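PDB 3H5T: transcriptional regulator, LacI family from Corynebacterium glutamicum, which activates transcription of ino1 in an inositol-dependent manner, binding a palindromic promoter motif, and probably also regulates genes for inositol-derived cell wall components and mycothiol. Local coordinates for residues A[301-306]-A[317-322]; A[187-192]-A[269-274]; A[130-135]-A[150-155]. All coordinates share one frame; numbering follows the deposited sequence.

Interaction 1. Residues A[301-306]-A[317-322]; sequences TGFDGT and VIQPNK
Asp304 bonds to the residues before and after Ile318, both on one edge of the 317-322 backbone: its N donates to Val317 O at 2.8 Å, and its O accepts from Gln319 N at 2.9 Å. The pair makes Asp304 and Ile318 a short parallel bridge at a crossing between the two lobes of the periplasmic-binding-protein fold, since strand 299-302 belongs to the five-stranded sheet and strand 316-318 to the seven-stranded one. A weak bond runs from Val317 N to Gly302 O at 3.4 Å. Next along the chain, Gly305 brings its CA within 4.3 Å of Ile318 CA. Asp277 takes the backbone N of both Gly305 and Thr306, fixing the turn into helix 307-311. Water 1 lies 2.7 Å from Gly305 O and 3.1 Å from Gln319 O, bridging the two segments. The carboxylate of Asp304 and the extended side chain of Gln319 run side by side. Packing is led by Phe303, whose CG lies anti to the backbone N (chi1 -168°), laying the ring against Val317, while Arg224 makes a cation-pi contact with it. Val317 CB stands over one ring face, 3.8 Å from the centroid, and its two methyls reach CD1 and CE1 of the ring.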
ATOM      1  N   THR A 301       6.832 -16.186   4.855  1.00 32.93           N
ATOM      2  CA  THR A 301       5.538 -15.676   4.433  1.00 31.35           C
ATOM      3  C   THR A 301       5.634 -14.167   4.248  1.00 30.05           C
ATOM      4  O   THR A 301       6.477 -13.511   4.855  1.00 30.06           O
ATOM      5  CB  THR A 301       4.449 -15.988   5.482  1.00 32.57           C
ATOM      6  OG1 THR A 301       4.424 -17.396   5.748  1.00 34.56           O
ATOM      7  CG2 THR A 301       3.091 -15.581   4.966  1.00 35.71           C
ATOM      8  N   GLY A 302       4.775 -13.623   3.393  1.00 28.49           N
ATOM      9  CA  GLY A 302       4.778 -12.196   3.149  1.00 27.08           C
ATOM     10  C   GLY A 302       3.401 -11.604   3.372  1.00 27.13           C
ATOM     11  O   GLY A 302       2.512 -12.290   3.869  1.00 26.97           O
ATOM     12  N   PHE A 303       3.231 -10.332   3.015  1.00 25.68           N
ATOM     13  CA  PHE A 303       1.958  -9.641   3.158  1.00 25.70           C
ATOM     14  C   PHE A 303       1.953  -8.444   2.204  1.00 26.81           C
ATOM     15  O   PHE A 303       2.843  -7.597   2.269  1.00 27.46           O
ATOM     16  CB  PHE A 303       1.753  -9.159   4.604  1.00 23.69           C
ATOM     17  CG  PHE A 303       0.349  -8.688   4.900  1.00 23.38           C
ATOM     18  CD1 PHE A 303      -0.464  -9.397   5.784  1.00 23.37           C
ATOM     19  CD2 PHE A 303      -0.169  -7.544   4.289  1.00 23.12           C
ATOM     20  CE1 PHE A 303      -1.770  -8.975   6.058  1.00 21.89           C
ATOM     21  CE2 PHE A 303      -1.478  -7.112   4.556  1.00 21.50           C
ATOM     22  CZ  PHE A 303      -2.278  -7.827   5.438  1.00 22.49           C
ATOM     23  N   ASP A 304       0.948  -8.411   1.326  1.00 26.88           N
ATOM     24  CA  ASP A 304       0.723  -7.366   0.320  1.00 27.15           C
ATOM     25  C   ASP A 304       0.257  -7.952  -1.003  1.00 28.06           C
ATOM     26  O   ASP A 304      -0.799  -7.581  -1.522  1.00 26.52           O
ATOM     27  CB  ASP A 304       1.975  -6.521   0.061  1.00 27.44           C
ATOM     28  CG  ASP A 304       2.019  -5.273   0.918  1.00 26.86           C
ATOM     29  OD1 ASP A 304       0.991  -4.974   1.560  1.00 30.66           O
ATOM     30  OD2 ASP A 304       3.067  -4.593   0.943  1.00 24.19           O
ATOM     31  N   GLY A 305       1.057  -8.862  -1.551  1.00 28.29           N
ATOM     32  CA  GLY A 305       0.715  -9.479  -2.818  1.00 28.72           C
ATOM     33  C   GLY A 305       1.162  -8.656  -4.015  1.00 29.62           C
ATOM     34  O   GLY A 305       0.462  -8.600  -5.025  1.00 29.77           O
ATOM     35  N   THR A 306       2.325  -8.016  -3.911  1.00 30.13           N
ATOM     36  CA  THR A 306       2.838  -7.205  -5.009  1.00 30.39           C
ATOM     37  C   THR A 306       3.106  -8.103  -6.207  1.00 31.28           C
ATOM     38  O   THR A 306       3.235  -9.320  -6.067  1.00 31.61           O
ATOM     39  CB  THR A 306       4.158  -6.458  -4.624  1.00 31.53           C
ATOM     40  OG1 THR A 306       5.210  -7.404  -4.374  1.00 30.33           O
ATOM     41  CG2 THR A 306       3.945  -5.605  -3.371  1.00 32.18           C
ATOM     42  N   VAL A 317      -0.221 -12.696   1.902  1.00 22.78           N
ATOM     43  CA  VAL A 317      -1.596 -12.211   2.040  1.00 24.76           C
ATOM     44  C   VAL A 317      -1.850 -11.177   0.942  1.00 25.93           C
ATOM     45  O   VAL A 317      -1.180 -10.143   0.887  1.00 27.70           O
ATOM     46  CB  VAL A 317      -1.821 -11.528   3.422  1.00 23.64           C
ATOM     47  CG1 VAL A 317      -3.228 -10.974   3.517  1.00 19.29           C
ATOM     48  CG2 VAL A 317      -1.569 -12.525   4.545  1.00 24.19           C
ATOM     49  N   ILE A 318      -2.800 -11.443   0.055  1.00 26.05           N
ATOM     50  CA  ILE A 318      -3.064 -10.479  -1.002  1.00 25.02           C
ATOM     51  C   ILE A 318      -3.972  -9.360  -0.529  1.00 25.46           C
ATOM     52  O   ILE A 318      -5.055  -9.592   0.003  1.00 25.93           O
ATOM     53  CB  ILE A 318      -3.678 -11.138  -2.253  1.00 23.84           C
ATOM     54  CG1 ILE A 318      -2.720 -12.214  -2.780  1.00 19.51           C
ATOM     55  CG2 ILE A 318      -3.943 -10.064  -3.332  1.00 16.77           C
ATOM     56  CD1 ILE A 318      -3.110 -12.780  -4.114  1.00 18.46           C
ATOM     57  N   GLN A 319      -3.501  -8.140  -0.731  1.00 25.89           N
ATOM     58  CA  GLN A 319      -4.223  -6.943  -0.344  1.00 26.79           C
ATOM     59  C   GLN A 319      -4.474  -6.102  -1.599  1.00 26.62           C
ATOM     60  O   GLN A 319      -3.554  -5.800  -2.365  1.00 27.79           O
ATOM     61  CB  GLN A 319      -3.390  -6.175   0.682  1.00 26.14           C
ATOM     62  CG  GLN A 319      -3.879  -4.788   0.988  1.00 30.79           C
ATOM     63  CD  GLN A 319      -3.039  -4.113   2.055  1.00 31.86           C
ATOM     64  OE1 GLN A 319      -1.812  -4.260   2.084  1.00 31.41           O
ATOM     65  NE2 GLN A 319      -3.694  -3.359   2.931  1.00 32.86           N
ATOM     66  N   PRO A 320      -5.736  -5.726  -1.836  1.00 26.27           N
ATOM     67  CA  PRO A 320      -6.075  -4.923  -3.017  1.00 23.98           C
ATOM     68  C   PRO A 320      -5.639  -3.466  -2.862  1.00 23.03           C
ATOM     69  O   PRO A 320      -6.469  -2.589  -2.616  1.00 21.62           O
ATOM     70  CB  PRO A 320      -7.587  -5.081  -3.097  1.00 24.94           C
ATOM     71  CG  PRO A 320      -7.974  -5.099  -1.645  1.00 25.22           C
ATOM     72  CD  PRO A 320      -6.931  -6.005  -1.019  1.00 25.64           C
ATOM     73  N   ASN A 321      -4.339  -3.212  -3.023  1.00 22.11           N
ATOM     74  CA  ASN A 321      -3.805  -1.863  -2.871  1.00 22.25           C
ATOM     75  C   ASN A 321      -4.258  -0.826  -3.879  1.00 22.14           C
ATOM     76  O   ASN A 321      -4.400   0.352  -3.530  1.00 23.01           O
ATOM     77  CB  ASN A 321      -2.275  -1.887  -2.835  1.00 24.02           C
ATOM     78  CG  ASN A 321      -1.745  -2.392  -1.516  1.00 25.72           C
ATOM     79  OD1 ASN A 321      -2.262  -2.031  -0.461  1.00 26.43           O
ATOM     80  ND2 ASN A 321      -0.707  -3.221  -1.563  1.00 25.96           N
ATOM     81  N   LYS A 322      -4.482  -1.227  -5.124  1.00 19.69           N
ATOM     82  CA  LYS A 322      -4.922  -0.244  -6.101  1.00 20.07           C
ATOM     83  C   LYS A 322      -6.350   0.182  -5.762  1.00 19.17           C
ATOM     84  O   LYS A 322      -6.700   1.355  -5.870  1.00 18.42           O
ATOM     85  CB  LYS A 322      -4.852  -0.810  -7.524  1.00 18.30           C
ATOM     86  CG  LYS A 322      -5.225   0.190  -8.611  1.00 19.36           C
ATOM     87  CD  LYS A 322      -4.795  -0.331  -9.962  1.00 22.12           C
ATOM     88  CE  LYS A 322      -4.761   0.757 -11.025  1.00 22.73           C
ATOM     89  NZ  LYS A 322      -6.088   1.073 -11.618  1.00 29.36           N
TER
HETATM   90  O   HOH W   1      -1.533  -6.795  -4.464  1.00 37.66           O

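Interaction 2. Residues A[187-192]-A[269-274]; sequences AGHRKI and LTAVLC
His189 meets Thr270 and Ala271 just where the chain leaves helix 178-186. Gly188, at positive phi, closes that helix with a Schellman motif, and His189 is the first residue after it to reach across to segment 269-274. Its CB lies 3.7 Å from Thr270 OG1. CG is anti to the carbonyl carbon (chi1 -71°), which carries the ring over toward Ala271, whose CB sits above one face as a CH-pi contact, 3.9 Å from the ring centroid. At the ring's edge His189 ND1 is hydrogen-bonded to Thr270 OG1; either could be the donor, and the modelled 2.5 Å is implausibly short, so the detail is doubtful. Thr270 CB lies in the ring plane beside it. His189 CE1 comes within 3.2 Å of Thr270 O. Finally NE2 makes a weak hydrogen bond to Ala358 O, at the end of the modelled chain.

Two residues on, the backbone takes over. Lys191, the centre of an inverse gamma turn, offers its O to Thr270 N at 3.0 Å, and Leu269 CD2 lies against the same oxygen. Ile192 then begins its strand as the parallel partner of Ala271, with Ile192 CA 3.5 Å from Ala271 O. Leu184 of helix 178-186 covers both of those side chains, so the new strand enters the five-stranded sheet directly beneath the helix that precedes it. Lys191 NZ heads away toward Asp268, a long and weak ion pair.

Thr270 is thus met at both its backbone N and its hydroxyl by two different residues of one loop. A short contact at ND1, a weak bond at NE2 and a methyl over one face would together limit the imidazole's rotation. The polar contacts lie where the two strands begin, and the apolar packing follows along them.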
ATOM      1  N   ALA A 187       2.424 -26.410   8.973  1.00 39.99           N
ATOM      2  CA  ALA A 187       3.559 -27.127   8.393  1.00 40.08           C
ATOM      3  C   ALA A 187       4.490 -27.571   9.522  1.00 40.16           C
ATOM      4  O   ALA A 187       5.627 -27.971   9.290  1.00 40.66           O
ATOM      5  CB  ALA A 187       4.306 -26.241   7.398  1.00 39.85           C
ATOM      6  N   GLY A 188       3.992 -27.471  10.751  1.00 40.85           N
ATOM      7  CA  GLY A 188       4.754 -27.894  11.911  1.00 40.42           C
ATOM      8  C   GLY A 188       5.904 -27.029  12.385  1.00 40.39           C
ATOM      9  O   GLY A 188       6.746 -27.502  13.148  1.00 41.87           O
ATOM     10  N   HIS A 189       5.959 -25.773  11.956  1.00 39.28           N
ATOM     11  CA  HIS A 189       7.042 -24.891  12.390  1.00 37.75           C
ATOM     12  C   HIS A 189       6.745 -24.322  13.778  1.00 37.24           C
ATOM     13  O   HIS A 189       5.617 -23.921  14.062  1.00 37.98           O
ATOM     14  CB  HIS A 189       7.229 -23.752  11.384  1.00 36.33           C
ATOM     15  CG  HIS A 189       7.822 -24.183  10.077  1.00 33.81           C
ATOM     16  ND1 HIS A 189       9.180 -24.165   9.834  1.00 33.17           N
ATOM     17  CD2 HIS A 189       7.246 -24.637   8.940  1.00 32.13           C
ATOM     18  CE1 HIS A 189       9.413 -24.585   8.605  1.00 31.06           C
ATOM     19  NE2 HIS A 189       8.255 -24.879   8.040  1.00 31.71           N
ATOM     20  N   ARG A 190       7.754 -24.298  14.643  1.00 36.85           N
ATOM     21  CA  ARG A 190       7.586 -23.768  15.997  1.00 37.80           C
ATOM     22  C   ARG A 190       8.704 -22.778  16.330  1.00 37.35           C
ATOM     23  O   ARG A 190       8.561 -21.938  17.212  1.00 37.25           O
ATOM     24  CB  ARG A 190       7.569 -24.909  17.029  1.00 38.19           C
ATOM     25  CG  ARG A 190       6.394 -25.882  16.898  1.00 38.81           C
ATOM     26  CD  ARG A 190       5.053 -25.216  17.192  1.00 39.28           C
ATOM     27  NE  ARG A 190       3.923 -26.137  17.048  1.00 40.23           N
ATOM     28  CZ  ARG A 190       3.543 -26.695  15.899  1.00 41.47           C
ATOM     29  NH1 ARG A 190       4.203 -26.430  14.778  1.00 41.90           N
ATOM     30  NH2 ARG A 190       2.504 -27.523  15.869  1.00 39.86           N
ATOM     31  N   LYS A 191       9.827 -22.895  15.633  1.00 37.40           N
ATOM     32  CA  LYS A 191      10.932 -21.973  15.843  1.00 36.71           C
ATOM     33  C   LYS A 191      10.773 -20.905  14.770  1.00 35.79           C
ATOM     34  O   LYS A 191      11.464 -20.904  13.750  1.00 34.90           O
ATOM     35  CB  LYS A 191      12.276 -22.697  15.709  1.00 39.06           C
ATOM     36  CG  LYS A 191      12.524 -23.719  16.817  1.00 42.40           C
ATOM     37  CD  LYS A 191      14.009 -23.940  17.060  1.00 44.32           C
ATOM     38  CE  LYS A 191      14.236 -24.756  18.322  1.00 45.83           C
ATOM     39  NZ  LYS A 191      15.683 -24.869  18.669  1.00 48.63           N
ATOM     40  N   ILE A 192       9.838 -19.995  15.020  1.00 35.41           N
ATOM     41  CA  ILE A 192       9.514 -18.931  14.084  1.00 33.00           C
ATOM     42  C   ILE A 192      10.040 -17.562  14.498  1.00 31.92           C
ATOM     43  O   ILE A 192      10.043 -17.211  15.672  1.00 32.11           O
ATOM     44  CB  ILE A 192       7.982 -18.840  13.907  1.00 33.12           C
ATOM     45  CG1 ILE A 192       7.423 -20.229  13.586  1.00 31.43           C
ATOM     46  CG2 ILE A 192       7.635 -17.861  12.783  1.00 31.70           C
ATOM     47  CD1 ILE A 192       5.920 -20.332  13.691  1.00 30.58           C
ATOM     48  N   LEU A 269      16.126 -21.098  13.562  1.00 39.53           N
ATOM     49  CA  LEU A 269      14.797 -20.809  13.020  1.00 37.15           C
ATOM     50  C   LEU A 269      14.496 -21.600  11.749  1.00 36.52           C
ATOM     51  O   LEU A 269      15.348 -21.744  10.865  1.00 35.34           O
ATOM     52  CB  LEU A 269      14.635 -19.307  12.734  1.00 37.24           C
ATOM     53  CG  LEU A 269      14.586 -18.317  13.910  1.00 36.94           C
ATOM     54  CD1 LEU A 269      14.526 -16.903  13.370  1.00 35.79           C
ATOM     55  CD2 LEU A 269      13.382 -18.598  14.797  1.00 35.67           C
ATOM     56  N   THR A 270      13.270 -22.106  11.663  1.00 34.88           N
ATOM     57  CA  THR A 270      12.849 -22.885  10.508  1.00 34.54           C
ATOM     58  C   THR A 270      11.926 -22.080   9.594  1.00 34.95           C
ATOM     59  O   THR A 270      11.727 -22.441   8.430  1.00 35.49           O
ATOM     60  CB  THR A 270      12.116 -24.173  10.946  1.00 33.55           C
ATOM     61  OG1 THR A 270      10.908 -23.829  11.635  1.00 32.56           O
ATOM     62  CG2 THR A 270      13.003 -25.001  11.873  1.00 31.42           C
ATOM     63  N   ALA A 271      11.368 -20.994  10.124  1.00 33.33           N
ATOM     64  CA  ALA A 271      10.462 -20.148   9.351  1.00 32.76           C
ATOM     65  C   ALA A 271      10.521 -18.692   9.784  1.00 32.54           C
ATOM     66  O   ALA A 271      10.840 -18.392  10.936  1.00 33.32           O
ATOM     67  CB  ALA A 271       9.033 -20.660   9.476  1.00 31.09           C
ATOM     68  N   VAL A 272      10.208 -17.791   8.853  1.00 29.40           N
ATOM     69  CA  VAL A 272      10.206 -16.360   9.133  1.00 27.62           C
ATOM     70  C   VAL A 272       8.947 -15.714   8.566  1.00 28.51           C
ATOM     71  O   VAL A 272       8.719 -15.748   7.354  1.00 28.45           O
ATOM     72  CB  VAL A 272      11.438 -15.656   8.510  1.00 26.94           C
ATOM     73  CG1 VAL A 272      11.252 -14.139   8.539  1.00 25.83           C
ATOM     74  CG2 VAL A 272      12.699 -16.045   9.269  1.00 25.39           C
ATOM     75  N   LEU A 273       8.126 -15.135   9.441  1.00 27.38           N
ATOM     76  CA  LEU A 273       6.906 -14.461   9.004  1.00 25.76           C
ATOM     77  C   LEU A 273       7.166 -12.962   8.906  1.00 25.46           C
ATOM     78  O   LEU A 273       7.552 -12.328   9.883  1.00 26.29           O
ATOM     79  CB  LEU A 273       5.751 -14.719   9.985  1.00 24.37           C
ATOM     80  CG  LEU A 273       4.440 -13.990   9.661  1.00 22.71           C
ATOM     81  CD1 LEU A 273       3.260 -14.796  10.149  1.00 20.10           C
ATOM     82  CD2 LEU A 273       4.446 -12.601  10.278  1.00 21.39           C
ATOM     83  N   CYS A 274       6.954 -12.407   7.717  1.00 24.34           N
ATOM     84  CA  CYS A 274       7.157 -10.987   7.470  1.00 22.20           C
ATOM     85  C   CYS A 274       5.849 -10.213   7.474  1.00 20.73           C
ATOM     86  O   CYS A 274       4.810 -10.712   7.054  1.00 22.28           O
ATOM     87  CB  CYS A 274       7.839 -10.777   6.122  1.00 21.10           C
ATOM     88  SG  CYS A 274       9.444 -11.515   6.009  1.00 27.13           S
TER

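Interaction 3. Residues A[130-135]-A[150-155]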
ATOM      1  N   ASP A 130      -6.603  21.041  -2.016  1.00 23.08           N
ATOM      2  CA  ASP A 130      -7.975  21.191  -1.540  1.00 25.36           C
ATOM      3  C   ASP A 130      -8.341  20.034  -0.613  1.00 24.97           C
ATOM      4  O   ASP A 130      -9.369  20.066   0.060  1.00 23.47           O
ATOM      5  CB  ASP A 130      -8.963  21.204  -2.717  1.00 28.96           C
ATOM      6  CG  ASP A 130      -8.724  22.357  -3.690  1.00 31.68           C
ATOM      7  OD1 ASP A 130      -8.653  23.527  -3.247  1.00 30.65           O
ATOM      8  OD2 ASP A 130      -8.626  22.086  -4.909  1.00 32.52           O
ATOM      9  N   GLY A 131      -7.501  19.004  -0.604  1.00 24.93           N
ATOM     10  CA  GLY A 131      -7.756  17.848   0.232  1.00 22.57           C
ATOM     11  C   GLY A 131      -6.522  16.978   0.354  1.00 22.45           C
ATOM     12  O   GLY A 131      -5.583  17.110  -0.427  1.00 22.54           O
ATOM     13  N   VAL A 132      -6.515  16.078   1.328  1.00 21.16           N
ATOM     14  CA  VAL A 132      -5.358  15.226   1.510  1.00 21.55           C
ATOM     15  C   VAL A 132      -5.671  13.776   1.858  1.00 19.81           C
ATOM     16  O   VAL A 132      -6.522  13.492   2.693  1.00 19.70           O
ATOM     17  CB  VAL A 132      -4.426  15.794   2.606  1.00 23.28           C
ATOM     18  CG1 VAL A 132      -5.176  15.893   3.913  1.00 25.06           C
ATOM     19  CG2 VAL A 132      -3.181  14.907   2.760  1.00 22.68           C
ATOM     20  N   VAL A 133      -4.976  12.864   1.195  1.00 18.01           N
ATOM     21  CA  VAL A 133      -5.125  11.440   1.460  1.00 16.98           C
ATOM     22  C   VAL A 133      -3.969  11.114   2.389  1.00 16.08           C
ATOM     23  O   VAL A 133      -2.806  11.206   1.989  1.00 16.02           O
ATOM     24  CB  VAL A 133      -4.981  10.600   0.167  1.00 16.25           C
ATOM     25  CG1 VAL A 133      -4.880   9.127   0.518  1.00 14.59           C
ATOM     26  CG2 VAL A 133      -6.169  10.862  -0.756  1.00 15.26           C
ATOM     27  N   ILE A 134      -4.271  10.773   3.637  1.00 15.22           N
ATOM     28  CA  ILE A 134      -3.209  10.457   4.569  1.00 15.71           C
ATOM     29  C   ILE A 134      -2.866   9.005   4.371  1.00 18.12           C
ATOM     30  O   ILE A 134      -3.714   8.124   4.534  1.00 21.52           O
ATOM     31  CB  ILE A 134      -3.624  10.735   6.026  1.00 15.49           C
ATOM     32  CG1 ILE A 134      -3.818  12.246   6.211  1.00 17.15           C
ATOM     33  CG2 ILE A 134      -2.555  10.233   6.976  1.00 11.58           C
ATOM     34  CD1 ILE A 134      -4.362  12.671   7.554  1.00 17.04           C
ATOM     35  N   TYR A 135      -1.616   8.759   4.004  1.00 18.31           N
ATOM     36  CA  TYR A 135      -1.181   7.401   3.744  1.00 19.31           C
ATOM     37  C   TYR A 135      -0.243   6.763   4.748  1.00 18.90           C
ATOM     38  O   TYR A 135       0.919   7.141   4.857  1.00 20.23           O
ATOM     39  CB  TYR A 135      -0.543   7.325   2.356  1.00 18.96           C
ATOM     40  CG  TYR A 135      -0.038   5.955   1.999  1.00 18.61           C
ATOM     41  CD1 TYR A 135      -0.882   4.842   2.051  1.00 20.09           C
ATOM     42  CD2 TYR A 135       1.282   5.762   1.598  1.00 19.69           C
ATOM     43  CE1 TYR A 135      -0.416   3.559   1.707  1.00 19.82           C
ATOM     44  CE2 TYR A 135       1.761   4.489   1.255  1.00 20.50           C
ATOM     45  CZ  TYR A 135       0.907   3.397   1.310  1.00 19.00           C
ATOM     46  OH  TYR A 135       1.377   2.154   0.964  1.00 20.91           O
ATOM     47  N   ARG A 150      -5.787  22.861  10.250  1.00 23.82           N
ATOM     48  CA  ARG A 150      -5.989  23.630   9.032  1.00 23.74           C
ATOM     49  C   ARG A 150      -7.409  23.371   8.503  1.00 24.94           C
ATOM     50  O   ARG A 150      -7.900  24.080   7.621  1.00 23.59           O
ATOM     51  CB  ARG A 150      -4.933  23.237   7.983  1.00 24.35           C
ATOM     52  CG  ARG A 150      -5.154  23.873   6.615  1.00 26.41           C
ATOM     53  CD  ARG A 150      -4.074  23.522   5.593  1.00 25.82           C
ATOM     54  NE  ARG A 150      -4.453  24.031   4.276  1.00 26.82           N
ATOM     55  CZ  ARG A 150      -3.656  24.067   3.212  1.00 29.05           C
ATOM     56  NH1 ARG A 150      -2.409  23.622   3.291  1.00 29.85           N
ATOM     57  NH2 ARG A 150      -4.103  24.568   2.065  1.00 28.13           N
ATOM     58  N   GLY A 151      -8.072  22.363   9.061  1.00 23.60           N
ATOM     59  CA  GLY A 151      -9.418  22.044   8.619  1.00 24.47           C
ATOM     60  C   GLY A 151      -9.429  21.536   7.187  1.00 23.97           C
ATOM     61  O   GLY A 151     -10.359  21.798   6.428  1.00 22.33           O
ATOM     62  N   LEU A 152      -8.384  20.801   6.824  1.00 25.85           N
ATOM     63  CA  LEU A 152      -8.241  20.243   5.478  1.00 26.43           C
ATOM     64  C   LEU A 152      -8.997  18.918   5.356  1.00 26.39           C
ATOM     65  O   LEU A 152      -8.757  17.988   6.123  1.00 26.96           O
ATOM     66  CB  LEU A 152      -6.755  20.021   5.177  1.00 25.64           C
ATOM     67  CG  LEU A 152      -6.263  19.798   3.743  1.00 25.95           C
ATOM     68  CD1 LEU A 152      -6.592  21.010   2.881  1.00 21.91           C
ATOM     69  CD2 LEU A 152      -4.751  19.556   3.767  1.00 23.41           C
ATOM     70  N   PRO A 153      -9.937  18.824   4.402  1.00 27.26           N
ATOM     71  CA  PRO A 153     -10.687  17.573   4.242  1.00 26.74           C
ATOM     72  C   PRO A 153      -9.678  16.434   4.098  1.00 26.67           C
ATOM     73  O   PRO A 153      -8.768  16.506   3.271  1.00 27.52           O
ATOM     74  CB  PRO A 153     -11.479  17.805   2.955  1.00 25.85           C
ATOM     75  CG  PRO A 153     -11.697  19.283   2.951  1.00 26.48           C
ATOM     76  CD  PRO A 153     -10.354  19.822   3.400  1.00 26.67           C
ATOM     77  N   ALA A 154      -9.827  15.382   4.889  1.00 25.00           N
ATOM     78  CA  ALA A 154      -8.874  14.300   4.796  1.00 23.95           C
ATOM     79  C   ALA A 154      -9.443  12.908   4.988  1.00 25.42           C
ATOM     80  O   ALA A 154     -10.392  12.695   5.750  1.00 26.61           O
ATOM     81  CB  ALA A 154      -7.758  14.536   5.781  1.00 22.56           C
ATOM     82  N   VAL A 155      -8.845  11.964   4.272  1.00 24.66           N
ATOM     83  CA  VAL A 155      -9.218  10.564   4.353  1.00 23.68           C
ATOM     84  C   VAL A 155      -7.936   9.828   4.744  1.00 22.77           C
ATOM     85  O   VAL A 155      -6.844  10.185   4.301  1.00 21.58           O
ATOM     86  CB  VAL A 155      -9.715  10.028   2.997  1.00 24.61           C
ATOM     87  CG1 VAL A 155      -8.631  10.206   1.938  1.00 28.10           C
ATOM     88  CG2 VAL A 155     -10.063   8.556   3.122  1.00 26.40           C
TER
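Val132 and Ala154 pair in parallel at the heart of a beta-alpha-beta crossover, in which strand 132-135 leads through helix 142-150 into strand 154-157. Three backbone hydrogen bonds stitch the strands: Val132 N to Pro153 O at 3.0 Å, Val155 N to Val132 O at 3.2 Å, and Ile134 N to Val155 O at 2.7 Å. Val132 is therefore used on both its N and its O, while Val133, between the bonded residues, brings its CA up to Val155 O.

On one face of this pair the side chains are Val132, Ile134 and Ala154, with Leu152 at the entrance to the second strand. Val132 holds CG1 between its backbone N and carbonyl carbon (chi1 60°), and from there that methyl touches Ala154 CB at 3.5 Å and Leu152 CD2 at 3.7 Å. The Leu152 and Val132 side chains meet at about a right angle. Helix 142-150 lies over this layer: its Ile147 packs on Val132, Ile134 and Leu152, and Ile144 on Ile134. The helix ends in a Schellman motif at Gly151, just before Leu152, and Arg150 NH1 reaches Val124 O and Ala127 O, linking the end of helix 142-150 to the end of helix 117-125 and the loop after it.

The other face carries Val133 and Val155, and there helix 321-336 supplies the cover, Leu332 touching both valines. On its far side strand 132-135 is hydrogen-bonded to strand 70-75, with Val133 linked to Gly72 and Leu74, so the pair lies inside the seven-stranded sheet. The two valines run alongside each other and point the same way, Val133 CG2 meeting Val155 CG1 at 3.7 Å.

Along the chain interaction 3 comes first, then interaction 2, then interaction 1. In space interaction 1 lies between the others, its centre about 20 Å from that of interaction 2 and about 25 Å from that of interaction 3, which are themselves about 41 Å apart. Interactions 1 and 2 touch through the five-stranded sheet, where strands 271-274 and 299-302 are neighbours. Interaction 3 belongs to the seven-stranded sheet of the other lobe, which interaction 1 reaches through strand 316-318; helix 321-336, starting in interaction 1, also covers interaction 3. Interactions 2 and 3 thus build separate lobes, and interaction 1 joins them, consistent with a two-lobed effector-binding domain.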